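PDB 6JIL: cycloserine biosynthesis protein DcsG from Streptomyces lavendulae, which catalyses the ATP- and magnesium-dependent cyclisation of O-ureido-D-serine to the antibiotic D-cycloserine, releasing ammonium, carbon dioxide, ADP and phosphate. Local coordinates for residues A[92-106]-A[262-274]. Numbering follows the deposited sequence.
Sequences KRYLADLAAHGVPVI and DGSPMVLEMELCE. With MG (magnesium ion), chain I; MG (magnesium ion), chain H; ADP (adenosine-5'-diphosphate), chain G.
Tyr-94 and Glu-269 both set CG between their own backbone N and carbonyl carbon (chi1 57° and 76°). In Tyr-94 this brings the hydroxyl beside CB of Glu-269 and to the backbone of Met-270; in Glu-269 it sends the carboxylate to the magnesium ions. This is the nucleotide and metal site of an ATP-grasp fold, where helix 94-100 packs on the edge strand 265-271 of an antiparallel sheet. Met-270 N donates to Tyr-94 OH at 2.9 Å, and the bond is practically straight (179°). CA of Lys-92 lies over one face of the tyrosine ring, near its rim. A water in the plane of that ring is shared by Tyr-94 OH, Lys-92 NZ and Glu-269 OE1. Lys-92 NZ gives a hydrogen bond to O2B of ADP.

Further along, Val-105 and Val-267 form a single beta bridge. Val-267 N donates to Pro-104 O at 2.9 Å, and Ile-106 N donates to Val-267 O at 3.2 Å. The two methyls of Val-267 serve different partners: CG1 meets the methyls of Leu-95 and Leu-98, while CG2 packs 3.7 Å from CG1 of Val-103. Past the bridge, CD1 of Ile-106 touches both CG of Leu-268 and N6 of the adenine. The side chain of Met-270 also touches Ala-236, Leu-237 and Ser-240 of helix 227-244.

Glu-271, a probable catalytic residue, also pairs with Arg-254. Its OE2 binds one magnesium. Glu-269 chelates that ion through both oxygens, and its OE2 also bridges to the second magnesium, at 2.2 Å.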
loop_
_atom_site.group_PDB
_atom_site.type_symbol
_atom_site.label_atom_id
_atom_site.label_comp_id
_atom_site.label_asym_id
_atom_site.label_seq_id
_atom_site.Cartn_x
_atom_site.Cartn_y
_atom_site.Cartn_z
ATOM N N LYS A 92 -1.463 0.472 -7.953
ATOM C CA LYS A 92 -1.540 1.907 -7.711
ATOM C C LYS A 92 -2.416 2.698 -8.673
ATOM O O LYS A 92 -2.557 3.913 -8.534
ATOM C CB LYS A 92 -0.134 2.505 -7.657
ATOM C CG LYS A 92 0.598 2.204 -6.349
ATOM C CD LYS A 92 2.012 2.775 -6.360
ATOM C CE LYS A 92 2.681 2.648 -4.998
ATOM N NZ LYS A 92 2.725 1.236 -4.531
ATOM N N ARG A 93 -3.008 2.014 -9.644
ATOM C CA ARG A 93 -3.903 2.684 -10.572
ATOM C C ARG A 93 -5.151 3.138 -9.807
ATOM O O ARG A 93 -5.978 3.879 -10.337
ATOM C CB ARG A 93 -4.279 1.747 -11.720
ATOM C CG ARG A 93 -3.174 1.618 -12.753
ATOM C CD ARG A 93 -3.226 0.291 -13.462
ATOM N NE ARG A 93 -4.476 0.092 -14.181
ATOM C CZ ARG A 93 -4.889 -1.090 -14.622
ATOM N NH1 ARG A 93 -4.141 -2.167 -14.408
ATOM N NH2 ARG A 93 -6.046 -1.197 -15.266
ATOM N N TYR A 94 -5.276 2.706 -8.554
ATOM C CA TYR A 94 -6.419 3.114 -7.745
ATOM C C TYR A 94 -6.349 4.623 -7.471
ATOM O O TYR A 94 -7.340 5.238 -7.075
ATOM C CB TYR A 94 -6.474 2.312 -6.424
ATOM C CG TYR A 94 -5.229 2.422 -5.562
ATOM C CD1 TYR A 94 -4.846 3.645 -5.003
ATOM C CD2 TYR A 94 -4.397 1.323 -5.362
ATOM C CE1 TYR A 94 -3.664 3.769 -4.281
ATOM C CE2 TYR A 94 -3.209 1.438 -4.640
ATOM C CZ TYR A 94 -2.845 2.663 -4.109
ATOM O OH TYR A 94 -1.646 2.805 -3.451
ATOM N N LEU A 95 -5.183 5.226 -7.683
ATOM C CA LEU A 95 -5.035 6.668 -7.457
ATOM C C LEU A 95 -5.925 7.494 -8.390
ATOM O O LEU A 95 -6.292 8.618 -8.062
ATOM C CB LEU A 95 -3.578 7.113 -7.635
ATOM C CG LEU A 95 -2.560 6.675 -6.578
ATOM C CD1 LEU A 95 -1.183 7.074 -7.044
ATOM C CD2 LEU A 95 -2.875 7.307 -5.224
ATOM N N ALA A 96 -6.266 6.941 -9.551
ATOM C CA ALA A 96 -7.125 7.656 -10.495
ATOM C C ALA A 96 -8.577 7.564 -10.039
ATOM O O ALA A 96 -9.364 8.487 -10.255
ATOM C CB ALA A 96 -6.972 7.083 -11.896
ATOM N N ASP A 97 -8.931 6.447 -9.412
ATOM C CA ASP A 97 -10.283 6.265 -8.907
ATOM C C ASP A 97 -10.462 7.217 -7.730
ATOM O O ASP A 97 -11.532 7.806 -7.550
ATOM C CB ASP A 97 -10.497 4.817 -8.459
ATOM C CG ASP A 97 -10.497 3.836 -9.626
ATOM O OD1 ASP A 97 -9.728 2.849 -9.588
ATOM O OD2 ASP A 97 -11.274 4.047 -10.581
ATOM N N LEU A 98 -9.406 7.380 -6.935
ATOM C CA LEU A 98 -9.463 8.285 -5.794
ATOM C C LEU A 98 -9.641 9.710 -6.292
ATOM O O LEU A 98 -10.421 10.475 -5.727
ATOM C CB LEU A 98 -8.187 8.203 -4.954
ATOM C CG LEU A 98 -7.996 6.907 -4.165
ATOM C CD1 LEU A 98 -6.726 6.993 -3.314
ATOM C CD2 LEU A 98 -9.214 6.670 -3.288
ATOM N N ALA A 99 -8.915 10.062 -7.350
ATOM C CA ALA A 99 -9.001 11.401 -7.912
ATOM C C ALA A 99 -10.411 11.688 -8.436
ATOM O O ALA A 99 -10.899 12.815 -8.326
ATOM C CB ALA A 99 -7.980 11.567 -9.029
ATOM N N ALA A 100 -11.066 10.669 -8.986
ATOM C CA ALA A 100 -12.414 10.823 -9.525
ATOM C C ALA A 100 -13.443 11.041 -8.420
ATOM O O ALA A 100 -14.552 11.504 -8.685
ATOM C CB ALA A 100 -12.792 9.601 -10.353
ATOM N N HIS A 101 -13.078 10.695 -7.186
ATOM C CA HIS A 101 -13.975 10.875 -6.050
ATOM C C HIS A 101 -13.650 12.142 -5.268
ATOM O O HIS A 101 -14.107 12.315 -4.141
ATOM C CB HIS A 101 -13.905 9.678 -5.096
ATOM C CG HIS A 101 -14.692 8.489 -5.552
ATOM N ND1 HIS A 101 -14.355 7.757 -6.669
ATOM C CD2 HIS A 101 -15.813 7.919 -5.051
ATOM C CE1 HIS A 101 -15.235 6.786 -6.838
ATOM N NE2 HIS A 101 -16.129 6.863 -5.870
ATOM N N GLY A 102 -12.849 13.022 -5.852
ATOM C CA GLY A 102 -12.522 14.252 -5.156
ATOM C C GLY A 102 -11.388 14.157 -4.152
ATOM O O GLY A 102 -11.040 15.151 -3.522
ATOM N N VAL A 103 -10.812 12.967 -3.995
ATOM C CA VAL A 103 -9.694 12.781 -3.067
ATOM C C VAL A 103 -8.418 13.333 -3.693
ATOM O O VAL A 103 -8.036 12.934 -4.793
ATOM C CB VAL A 103 -9.446 11.291 -2.752
ATOM C CG1 VAL A 103 -8.238 11.148 -1.821
ATOM C CG2 VAL A 103 -10.682 10.676 -2.125
ATOM N N PRO A 104 -7.741 14.261 -2.998
ATOM C CA PRO A 104 -6.501 14.860 -3.498
ATOM C C PRO A 104 -5.351 13.859 -3.568
ATOM O O PRO A 104 -4.973 13.269 -2.566
ATOM C CB PRO A 104 -6.231 15.981 -2.496
ATOM C CG PRO A 104 -6.787 15.421 -1.228
ATOM C CD PRO A 104 -8.094 14.812 -1.678
ATOM N N VAL A 105 -4.798 13.669 -4.758
ATOM C CA VAL A 105 -3.696 12.737 -4.930
ATOM C C VAL A 105 -2.536 13.386 -5.669
ATOM O O VAL A 105 -2.684 14.438 -6.281
ATOM C CB VAL A 105 -4.132 11.485 -5.727
ATOM C CG1 VAL A 105 -5.319 10.837 -5.066
ATOM C CG2 VAL A 105 -4.474 11.866 -7.151
ATOM N N ILE A 106 -1.376 12.748 -5.603
ATOM C CA ILE A 106 -0.201 13.249 -6.287
ATOM C C ILE A 106 -0.478 13.122 -7.775
ATOM O O ILE A 106 -0.939 12.073 -8.229
ATOM C CB ILE A 106 1.052 12.403 -5.951
ATOM C CG1 ILE A 106 1.473 12.640 -4.493
ATOM C CG2 ILE A 106 2.186 12.742 -6.916
ATOM C CD1 ILE A 106 2.695 11.831 -4.059
ATOM N N ASP A 262 0.905 23.742 -1.636
ATOM C CA ASP A 262 -0.266 24.378 -1.050
ATOM C C ASP A 262 -0.233 24.191 0.467
ATOM O O ASP A 262 -0.801 24.983 1.218
ATOM C CB ASP A 262 -1.519 23.716 -1.637
ATOM C CG ASP A 262 -2.807 24.250 -1.049
ATOM O OD1 ASP A 262 -3.881 23.750 -1.455
ATOM O OD2 ASP A 262 -2.759 25.161 -0.195
ATOM N N GLY A 263 0.445 23.137 0.910
ATOM C CA GLY A 263 0.522 22.852 2.331
ATOM C C GLY A 263 -0.507 21.801 2.720
ATOM O O GLY A 263 -0.355 21.113 3.728
ATOM N N SER A 264 -1.557 21.674 1.914
ATOM C CA SER A 264 -2.606 20.702 2.185
ATOM C C SER A 264 -2.094 19.301 1.863
ATOM O O SER A 264 -1.177 19.136 1.065
ATOM C CB SER A 264 -3.847 21.016 1.350
ATOM O OG SER A 264 -3.559 20.922 -0.032
ATOM N N PRO A 265 -2.681 18.272 2.489
ATOM C CA PRO A 265 -2.242 16.894 2.237
ATOM C C PRO A 265 -2.834 16.200 1.015
ATOM O O PRO A 265 -3.972 16.453 0.630
ATOM C CB PRO A 265 -2.609 16.177 3.533
ATOM C CG PRO A 265 -3.867 16.887 3.950
ATOM C CD PRO A 265 -3.563 18.344 3.672
HETATM N N MSE A 266 -2.036 15.328 0.403
HETATM C CA MSE A 266 -2.476 14.551 -0.752
HETATM C C MSE A 266 -1.972 13.112 -0.634
HETATM O O MSE A 266 -0.874 12.858 -0.135
HETATM C CB MSE A 266 -2.012 15.194 -2.071
HETATM C CG MSE A 266 -0.543 15.582 -2.153
HETATM SE SE MSE A 266 -0.126 16.559 -3.805
HETATM C CE MSE A 266 -0.815 18.295 -3.310
ATOM N N VAL A 267 -2.796 12.174 -1.078
ATOM C CA VAL A 267 -2.453 10.769 -1.012
ATOM C C VAL A 267 -1.240 10.430 -1.868
ATOM O O VAL A 267 -1.152 10.840 -3.024
ATOM C CB VAL A 267 -3.642 9.903 -1.464
ATOM C CG1 VAL A 267 -3.267 8.432 -1.417
ATOM C CG2 VAL A 267 -4.848 10.181 -0.575
ATOM N N LEU A 268 -0.302 9.693 -1.275
ATOM C CA LEU A 268 0.913 9.241 -1.945
ATOM C C LEU A 268 0.535 7.854 -2.435
ATOM O O LEU A 268 0.620 7.547 -3.617
ATOM C CB LEU A 268 2.056 9.113 -0.936
ATOM C CG LEU A 268 3.513 8.900 -1.370
ATOM C CD1 LEU A 268 4.260 8.262 -0.202
ATOM C CD2 LEU A 268 3.621 8.032 -2.592
ATOM N N GLU A 269 0.134 7.012 -1.487
ATOM C CA GLU A 269 -0.299 5.658 -1.778
ATOM C C GLU A 269 -1.210 5.213 -0.641
ATOM O O GLU A 269 -1.242 5.832 0.425
ATOM C CB GLU A 269 0.891 4.702 -1.912
ATOM C CG GLU A 269 1.543 4.284 -0.606
ATOM C CD GLU A 269 2.180 2.910 -0.708
ATOM O OE1 GLU A 269 1.490 1.982 -1.175
ATOM O OE2 GLU A 269 3.355 2.755 -0.320
HETATM N N MSE A 270 -1.950 4.140 -0.879
HETATM C CA MSE A 270 -2.890 3.615 0.100
HETATM C C MSE A 270 -2.844 2.093 0.063
HETATM O O MSE A 270 -2.831 1.500 -1.011
HETATM C CB MSE A 270 -4.291 4.125 -0.240
HETATM C CG MSE A 270 -5.432 3.380 0.403
HETATM SE SE MSE A 270 -7.153 4.085 -0.180
HETATM C CE MSE A 270 -7.802 4.691 1.526
ATOM N N GLU A 271 -2.802 1.465 1.235
ATOM C CA GLU A 271 -2.751 0.003 1.323
ATOM C C GLU A 271 -3.935 -0.583 2.083
ATOM O O GLU A 271 -4.098 -0.365 3.288
ATOM C CB GLU A 271 -1.428 -0.436 1.960
ATOM C CG GLU A 271 -0.253 -0.331 0.998
ATOM C CD GLU A 271 1.083 -0.536 1.674
ATOM O OE1 GLU A 271 1.227 -1.495 2.456
ATOM O OE2 GLU A 271 1.995 0.265 1.418
ATOM N N LEU A 272 -4.746 -1.352 1.366
ATOM C CA LEU A 272 -5.942 -1.948 1.939
ATOM C C LEU A 272 -5.935 -3.465 1.992
ATOM O O LEU A 272 -6.745 -4.069 2.698
ATOM C CB LEU A 272 -7.151 -1.481 1.138
ATOM C CG LEU A 272 -7.128 0.022 0.872
ATOM C CD1 LEU A 272 -8.323 0.406 0.036
ATOM C CD2 LEU A 272 -7.115 0.778 2.197
ATOM N N CYS A 273 -5.027 -4.080 1.245
ATOM C CA CYS A 273 -4.954 -5.532 1.195
ATOM C C CYS A 273 -4.043 -6.126 2.252
ATOM O O CYS A 273 -4.511 -6.848 3.125
ATOM C CB CYS A 273 -4.489 -5.984 -0.183
ATOM S SG CYS A 273 -4.412 -7.767 -0.349
ATOM N N GLU A 274 -2.748 -5.831 2.158
ATOM C CA GLU A 274 -1.759 -6.332 3.112
ATOM C C GLU A 274 -0.840 -5.196 3.579
ATOM O O GLU A 274 0.359 -5.200 3.315
ATOM C CB GLU A 274 -0.931 -7.443 2.462
ATOM C CG GLU A 274 -0.636 -7.233 0.986
ATOM C CD GLU A 274 -0.040 -5.870 0.687
ATOM O OE1 GLU A 274 -0.769 -4.859 0.800
ATOM O OE2 GLU A 274 1.159 -5.806 0.344
HETATM MG MG MG I . 3.138 0.505 -0.469
HETATM MG MG MG H . 5.039 3.710 0.817
HETATM P PB ADP G . 5.805 1.803 -2.277
HETATM O O1B ADP G . 6.119 2.371 -0.800
HETATM O O2B ADP G . 4.491 1.026 -2.262
HETATM O O3B ADP G . 6.955 0.862 -2.698
HETATM P PA ADP G . 5.641 4.507 -2.753
HETATM O O1A ADP G . 4.642 5.295 -3.473
HETATM O O2A ADP G . 5.252 4.520 -1.212
HETATM O O3A ADP G . 5.657 3.000 -3.381
HETATM O "O5'" ADP G . 7.084 5.172 -3.009
HETATM C "C5'" ADP G . 8.016 4.680 -2.045
HETATM C "C4'" ADP G . 8.776 5.871 -1.449
HETATM O "O4'" ADP G . 9.335 6.682 -2.507
HETATM C "C3'" ADP G . 7.847 6.767 -0.638
HETATM O "O3'" ADP G . 7.777 6.361 0.724
HETATM C "C2'" ADP G . 8.458 8.158 -0.824
HETATM O "O2'" ADP G . 9.440 8.443 0.178
HETATM C "C1'" ADP G . 9.065 8.094 -2.244
HETATM N N9 ADP G . 8.137 8.666 -3.261
HETATM C C8 ADP G . 7.399 7.977 -4.192
HETATM N N7 ADP G . 6.742 8.799 -4.956
HETATM C C5 ADP G . 7.003 10.066 -4.578
HETATM C C6 ADP G . 6.763 11.344 -5.152
HETATM N N6 ADP G . 5.922 11.482 -6.247
HETATM N N1 ADP G . 7.382 12.417 -4.624
HETATM C C2 ADP G . 8.214 12.310 -3.586
HETATM N N3 ADP G . 8.476 11.134 -3.020
HETATM C C4 ADP G . 7.904 10.002 -3.473
HETATM O O HOH W 1 -0.077 0.782 -2.964
HETATM O O HOH W 2 7.408 3.847 1.353
HETATM O O HOH W 3 3.890 5.263 2.109
HETATM O O HOH W 4 2.519 -1.149 -1.937
#